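Local coordinates for arabinogalactan endo-1,4-beta-galactosidase (PDB 7OSK), which probably hydrolyses internal beta-1,4-galactosidic bonds of arabinogalactan, as a calcium-binding glycoside hydrolase family 53 catalytic domain from a hyperthermophilic archaeon, at residues A[348-360]-A[370-382]. Sequence-based numbering, arbitrary orientation.
Sequences GIFYWGATWIPYP and NPWENQALFDFNG. With CA (calcium ion), chain C.
Trp-352 drives the CE3–CZ3 edge of its indole into the face of Trp-372, a T-shaped pair with planes at 86°, where the eighth strand of the TIM barrel, 346-352, runs out into the loop that follows it. Trp-372 NE1 also donates to Trp-352 O (3.1 Å), which helps set the rotation of the Trp-372 indole, while the side chain of Gln-375 lies against its opposite face. Trp-356 completes the aromatic cluster, its CE3 packing on Trp-372 CB. Deeper, toward helix 324-342, Leu-377 lays CD2 over the centre of the Tyr-351 ring, and Leu-377 N is bound by Ala-354 O at 3.0 Å. With CG anti to the backbone N (chi1 -168°), the Tyr-351 ring reaches across to the loop, where its hydroxyl donates to Gln-375 O and also bonds Gln-327. Unlike this buried core, the side at Pro-358 and Phe-380 is partly exposed, though Pro-358 CG still packs on Phe-380 CB at 3.7 Å. A water joins Ile-357 O and Tyr-359 N to Asn-370 ND2. Asn-370 O and both carboxylate oxygens of Glu-373, which also meets Ser-302, bind calcium with Asp-301, Asp-303, His-305 and Asn-307. Asn-370's amide covers one face of Trp-356, and its ND2 reaches Trp-356 O at 3.0 Å from above the carbonyl plane.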
loop_
_atom_site.group_PDB
_atom_site.type_symbol
_atom_site.label_atom_id
_atom_site.label_comp_id
_atom_site.label_asym_id
_atom_site.label_seq_id
_atom_site.Cartn_x
_atom_site.Cartn_y
_atom_site.Cartn_z
ATOM N N GLY A 348 7.614 -2.714 -9.417
ATOM C CA GLY A 348 8.284 -2.041 -8.320
ATOM C C GLY A 348 7.712 -2.351 -6.957
ATOM O O GLY A 348 7.146 -3.420 -6.742
ATOM N N ILE A 349 7.867 -1.404 -6.036
ATOM C CA ILE A 349 7.508 -1.622 -4.642
ATOM C C ILE A 349 6.917 -0.368 -3.995
ATOM O O ILE A 349 7.150 0.752 -4.456
ATOM C CB ILE A 349 8.738 -2.079 -3.822
ATOM C CG1 ILE A 349 9.789 -0.972 -3.755
ATOM C CG2 ILE A 349 9.373 -3.322 -4.433
ATOM C CD1 ILE A 349 10.055 -0.480 -2.361
ATOM N N PHE A 350 6.125 -0.575 -2.944
ATOM C CA PHE A 350 5.693 0.510 -2.066
ATOM C C PHE A 350 6.033 0.171 -0.624
ATOM O O PHE A 350 5.576 -0.843 -0.096
ATOM C CB PHE A 350 4.190 0.765 -2.181
ATOM C CG PHE A 350 3.754 1.286 -3.517
ATOM C CD1 PHE A 350 3.762 2.641 -3.781
ATOM C CD2 PHE A 350 3.313 0.420 -4.502
ATOM C CE1 PHE A 350 3.349 3.123 -5.007
ATOM C CE2 PHE A 350 2.903 0.895 -5.727
ATOM C CZ PHE A 350 2.920 2.249 -5.980
ATOM N N TYR A 351 6.824 1.024 0.015
ATOM C CA TYR A 351 7.130 0.856 1.425
ATOM C C TYR A 351 5.965 1.372 2.260
ATOM O O TYR A 351 5.627 2.557 2.194
ATOM C CB TYR A 351 8.418 1.590 1.790
ATOM C CG TYR A 351 8.943 1.216 3.149
ATOM C CD1 TYR A 351 8.453 1.827 4.291
ATOM C CD2 TYR A 351 9.919 0.243 3.291
ATOM C CE1 TYR A 351 8.923 1.485 5.535
ATOM C CE2 TYR A 351 10.399 -0.104 4.533
ATOM C CZ TYR A 351 9.897 0.518 5.653
ATOM O OH TYR A 351 10.373 0.168 6.895
ATOM N N TRP A 352 5.355 0.487 3.046
ATOM C CA TRP A 352 4.138 0.827 3.783
ATOM C C TRP A 352 4.448 1.403 5.161
ATOM O O TRP A 352 5.324 0.909 5.871
ATOM C CB TRP A 352 3.238 -0.404 3.927
ATOM C CG TRP A 352 1.857 -0.068 4.410
ATOM C CD1 TRP A 352 0.787 0.305 3.645
ATOM C CD2 TRP A 352 1.398 -0.066 5.765
ATOM N NE1 TRP A 352 -0.308 0.536 4.441
ATOM C CE2 TRP A 352 0.040 0.315 5.748
ATOM C CE3 TRP A 352 2.001 -0.350 6.992
ATOM C CZ2 TRP A 352 -0.721 0.419 6.907
ATOM C CZ3 TRP A 352 1.245 -0.247 8.143
ATOM C CH2 TRP A 352 -0.103 0.135 8.093
ATOM N N GLY A 353 3.718 2.450 5.533
ATOM C CA GLY A 353 3.910 3.101 6.817
ATOM C C GLY A 353 5.175 3.936 6.839
ATOM O O GLY A 353 5.776 4.144 7.892
ATOM N N ALA A 354 5.572 4.421 5.666
ATOM C CA ALA A 354 6.819 5.162 5.509
ATOM C C ALA A 354 6.795 6.502 6.237
ATOM O O ALA A 354 7.821 6.970 6.727
ATOM C CB ALA A 354 7.108 5.383 4.034
ATOM N N THR A 355 5.617 7.113 6.294
ATOM C CA THR A 355 5.459 8.447 6.863
ATOM C C THR A 355 4.770 8.411 8.222
ATOM O O THR A 355 4.432 9.453 8.781
ATOM C CB THR A 355 4.641 9.353 5.924
ATOM O OG1 THR A 355 3.297 8.861 5.832
ATOM C CG2 THR A 355 5.265 9.387 4.539
ATOM N N TRP A 356 4.565 7.212 8.755
ATOM C CA TRP A 356 3.806 7.062 9.990
ATOM C C TRP A 356 4.681 7.351 11.211
ATOM O O TRP A 356 5.066 6.444 11.950
ATOM C CB TRP A 356 3.200 5.658 10.069
ATOM C CG TRP A 356 1.969 5.581 10.920
ATOM C CD1 TRP A 356 1.446 6.569 11.703
ATOM C CD2 TRP A 356 1.097 4.454 11.064
ATOM N NE1 TRP A 356 0.306 6.126 12.327
ATOM C CE2 TRP A 356 0.070 4.830 11.951
ATOM C CE3 TRP A 356 1.087 3.162 10.528
ATOM C CZ2 TRP A 356 -0.955 3.964 12.317
ATOM C CZ3 TRP A 356 0.068 2.302 10.893
ATOM C CH2 TRP A 356 -0.939 2.706 11.778
ATOM N N ILE A 357 4.990 8.629 11.409
ATOM C CA ILE A 357 5.797 9.061 12.543
ATOM C C ILE A 357 4.932 9.164 13.799
ATOM O O ILE A 357 3.716 9.331 13.701
ATOM C CB ILE A 357 6.475 10.418 12.258
ATOM C CG1 ILE A 357 5.429 11.500 11.970
ATOM C CG2 ILE A 357 7.425 10.292 11.074
ATOM C CD1 ILE A 357 5.966 12.908 12.091
ATOM N N PRO A 358 5.552 9.066 14.986
ATOM C CA PRO A 358 4.757 9.160 16.212
ATOM C C PRO A 358 4.278 10.581 16.465
ATOM O O PRO A 358 5.093 11.504 16.502
ATOM C CB PRO A 358 5.733 8.704 17.298
ATOM C CG PRO A 358 7.068 9.065 16.769
ATOM C CD PRO A 358 6.988 8.894 15.276
ATOM N N TYR A 359 2.971 10.751 16.630
ATOM C CA TYR A 359 2.404 12.058 16.924
ATOM C C TYR A 359 1.087 11.899 17.678
ATOM O O TYR A 359 0.295 11.016 17.353
ATOM C CB TYR A 359 2.180 12.855 15.638
ATOM C CG TYR A 359 2.120 14.351 15.865
ATOM C CD1 TYR A 359 3.273 15.124 15.824
ATOM C CD2 TYR A 359 0.914 14.989 16.130
ATOM C CE1 TYR A 359 3.226 16.490 16.038
ATOM C CE2 TYR A 359 0.858 16.355 16.341
ATOM C CZ TYR A 359 2.019 17.099 16.293
ATOM O OH TYR A 359 1.976 18.460 16.504
ATOM N N PRO A 360 0.853 12.743 18.697
ATOM C CA PRO A 360 -0.429 12.686 19.407
ATOM C C PRO A 360 -1.623 12.852 18.472
ATOM O O PRO A 360 -1.719 13.861 17.769
ATOM C CB PRO A 360 -0.335 13.856 20.389
ATOM C CG PRO A 360 1.113 14.024 20.630
ATOM C CD PRO A 360 1.778 13.704 19.324
ATOM N N ASN A 370 0.629 4.646 18.082
ATOM C CA ASN A 370 1.283 4.119 16.889
ATOM C C ASN A 370 2.004 2.796 17.161
ATOM O O ASN A 370 2.823 2.722 18.076
ATOM C CB ASN A 370 2.282 5.143 16.351
ATOM C CG ASN A 370 2.668 4.881 14.909
ATOM O OD1 ASN A 370 2.550 3.759 14.413
ATOM N ND2 ASN A 370 3.135 5.919 14.225
ATOM N N PRO A 371 1.696 1.747 16.376
ATOM C CA PRO A 371 2.405 0.471 16.503
ATOM C C PRO A 371 3.436 0.233 15.397
ATOM O O PRO A 371 3.880 -0.902 15.228
ATOM C CB PRO A 371 1.272 -0.544 16.397
ATOM C CG PRO A 371 0.355 0.081 15.380
ATOM C CD PRO A 371 0.483 1.590 15.552
ATOM N N TRP A 372 3.813 1.283 14.671
ATOM C CA TRP A 372 4.562 1.120 13.427
ATOM C C TRP A 372 5.740 2.090 13.275
ATOM O O TRP A 372 6.485 2.015 12.296
ATOM C CB TRP A 372 3.605 1.292 12.243
ATOM C CG TRP A 372 4.087 0.680 10.963
ATOM C CD1 TRP A 372 4.727 1.316 9.941
ATOM C CD2 TRP A 372 3.959 -0.690 10.566
ATOM N NE1 TRP A 372 5.008 0.428 8.932
ATOM C CE2 TRP A 372 4.547 -0.812 9.292
ATOM C CE3 TRP A 372 3.407 -1.826 11.164
ATOM C CZ2 TRP A 372 4.597 -2.021 8.606
ATOM C CZ3 TRP A 372 3.459 -3.026 10.480
ATOM C CH2 TRP A 372 4.049 -3.113 9.215
ATOM N N GLU A 373 5.923 2.985 14.243
ATOM C CA GLU A 373 6.866 4.090 14.072
ATOM C C GLU A 373 8.311 3.611 13.926
ATOM O O GLU A 373 9.146 4.318 13.357
ATOM C CB GLU A 373 6.763 5.088 15.238
ATOM C CG GLU A 373 7.384 4.655 16.570
ATOM C CD GLU A 373 6.388 4.061 17.552
ATOM O OE1 GLU A 373 5.230 3.777 17.167
ATOM O OE2 GLU A 373 6.777 3.879 18.725
ATOM N N ASN A 374 8.606 2.415 14.429
ATOM C CA ASN A 374 9.946 1.853 14.295
ATOM C C ASN A 374 10.119 1.156 12.949
ATOM O O ASN A 374 11.153 0.540 12.695
ATOM C CB ASN A 374 10.254 0.874 15.436
ATOM C CG ASN A 374 9.370 -0.356 15.415
ATOM O OD1 ASN A 374 8.191 -0.284 15.071
ATOM N ND2 ASN A 374 9.940 -1.498 15.792
ATOM N N GLN A 375 9.098 1.255 12.098
ATOM C CA GLN A 375 9.152 0.711 10.744
ATOM C C GLN A 375 8.961 1.798 9.690
ATOM O O GLN A 375 8.913 1.506 8.499
ATOM C CB GLN A 375 8.089 -0.369 10.549
ATOM C CG GLN A 375 8.368 -1.667 11.279
ATOM C CD GLN A 375 7.471 -2.793 10.807
ATOM O OE1 GLN A 375 6.784 -3.431 11.604
ATOM N NE2 GLN A 375 7.475 -3.044 9.503
ATOM N N ALA A 376 8.837 3.046 10.126
ATOM C CA ALA A 376 8.737 4.168 9.199
ATOM C C ALA A 376 10.114 4.485 8.627
ATOM O O ALA A 376 11.116 3.935 9.076
ATOM C CB ALA A 376 8.151 5.388 9.893
ATOM N N LEU A 377 10.157 5.360 7.626
ATOM C CA LEU A 377 11.424 5.791 7.041
ATOM C C LEU A 377 11.867 7.131 7.631
ATOM O O LEU A 377 12.844 7.730 7.176
ATOM C CB LEU A 377 11.304 5.885 5.517
ATOM C CG LEU A 377 11.073 4.553 4.795
ATOM C CD1 LEU A 377 10.800 4.770 3.314
ATOM C CD2 LEU A 377 12.264 3.625 4.975
ATOM N N PHE A 378 11.140 7.586 8.650
ATOM C CA PHE A 378 11.493 8.776 9.417
ATOM C C PHE A 378 11.606 8.387 10.886
ATOM O O PHE A 378 10.933 7.456 11.330
ATOM C CB PHE A 378 10.443 9.877 9.243
ATOM C CG PHE A 378 10.308 10.376 7.834
ATOM C CD1 PHE A 378 9.571 9.667 6.902
ATOM C CD2 PHE A 378 10.904 11.566 7.445
ATOM C CE1 PHE A 378 9.440 10.127 5.604
ATOM C CE2 PHE A 378 10.776 12.032 6.148
ATOM C CZ PHE A 378 10.042 11.311 5.227
ATOM N N ASP A 379 12.445 9.087 11.646
ATOM C CA ASP A 379 12.577 8.788 13.070
ATOM C C ASP A 379 11.451 9.450 13.863
ATOM O O ASP A 379 10.560 10.077 13.288
ATOM C CB ASP A 379 13.950 9.222 13.608
ATOM C CG ASP A 379 14.213 10.715 13.463
ATOM O OD1 ASP A 379 13.263 11.525 13.526
ATOM O OD2 ASP A 379 15.398 11.078 13.303
ATOM N N PHE A 380 11.504 9.310 15.182
ATOM C CA PHE A 380 10.438 9.794 16.053
ATOM C C PHE A 380 10.330 11.314 16.008
ATOM O O PHE A 380 9.254 11.876 16.214
ATOM C CB PHE A 380 10.677 9.322 17.489
ATOM C CG PHE A 380 10.895 7.838 17.610
ATOM C CD1 PHE A 380 10.367 6.970 16.668
ATOM C CD2 PHE A 380 11.630 7.310 18.658
ATOM C CE1 PHE A 380 10.566 5.606 16.771
ATOM C CE2 PHE A 380 11.830 5.944 18.767
ATOM C CZ PHE A 380 11.298 5.093 17.821
ATOM N N ASN A 381 11.448 11.973 15.730
ATOM C CA ASN A 381 11.474 13.426 15.634
ATOM C C ASN A 381 11.060 13.909 14.244
ATOM O O ASN A 381 11.137 15.100 13.941
ATOM C CB ASN A 381 12.867 13.950 15.985
ATOM C CG ASN A 381 13.295 13.560 17.388
ATOM O OD1 ASN A 381 12.484 13.542 18.315
ATOM N ND2 ASN A 381 14.575 13.239 17.548
ATOM N N GLY A 382 10.619 12.977 13.405
ATOM C CA GLY A 382 10.111 13.311 12.087
ATOM C C GLY A 382 11.207 13.546 11.067
ATOM O O GLY A 382 10.936 13.968 9.946
HETATM CA CA CA C . 4.775 2.871 19.329
HETATM O O HOH W 1 1.698 8.297 15.206
#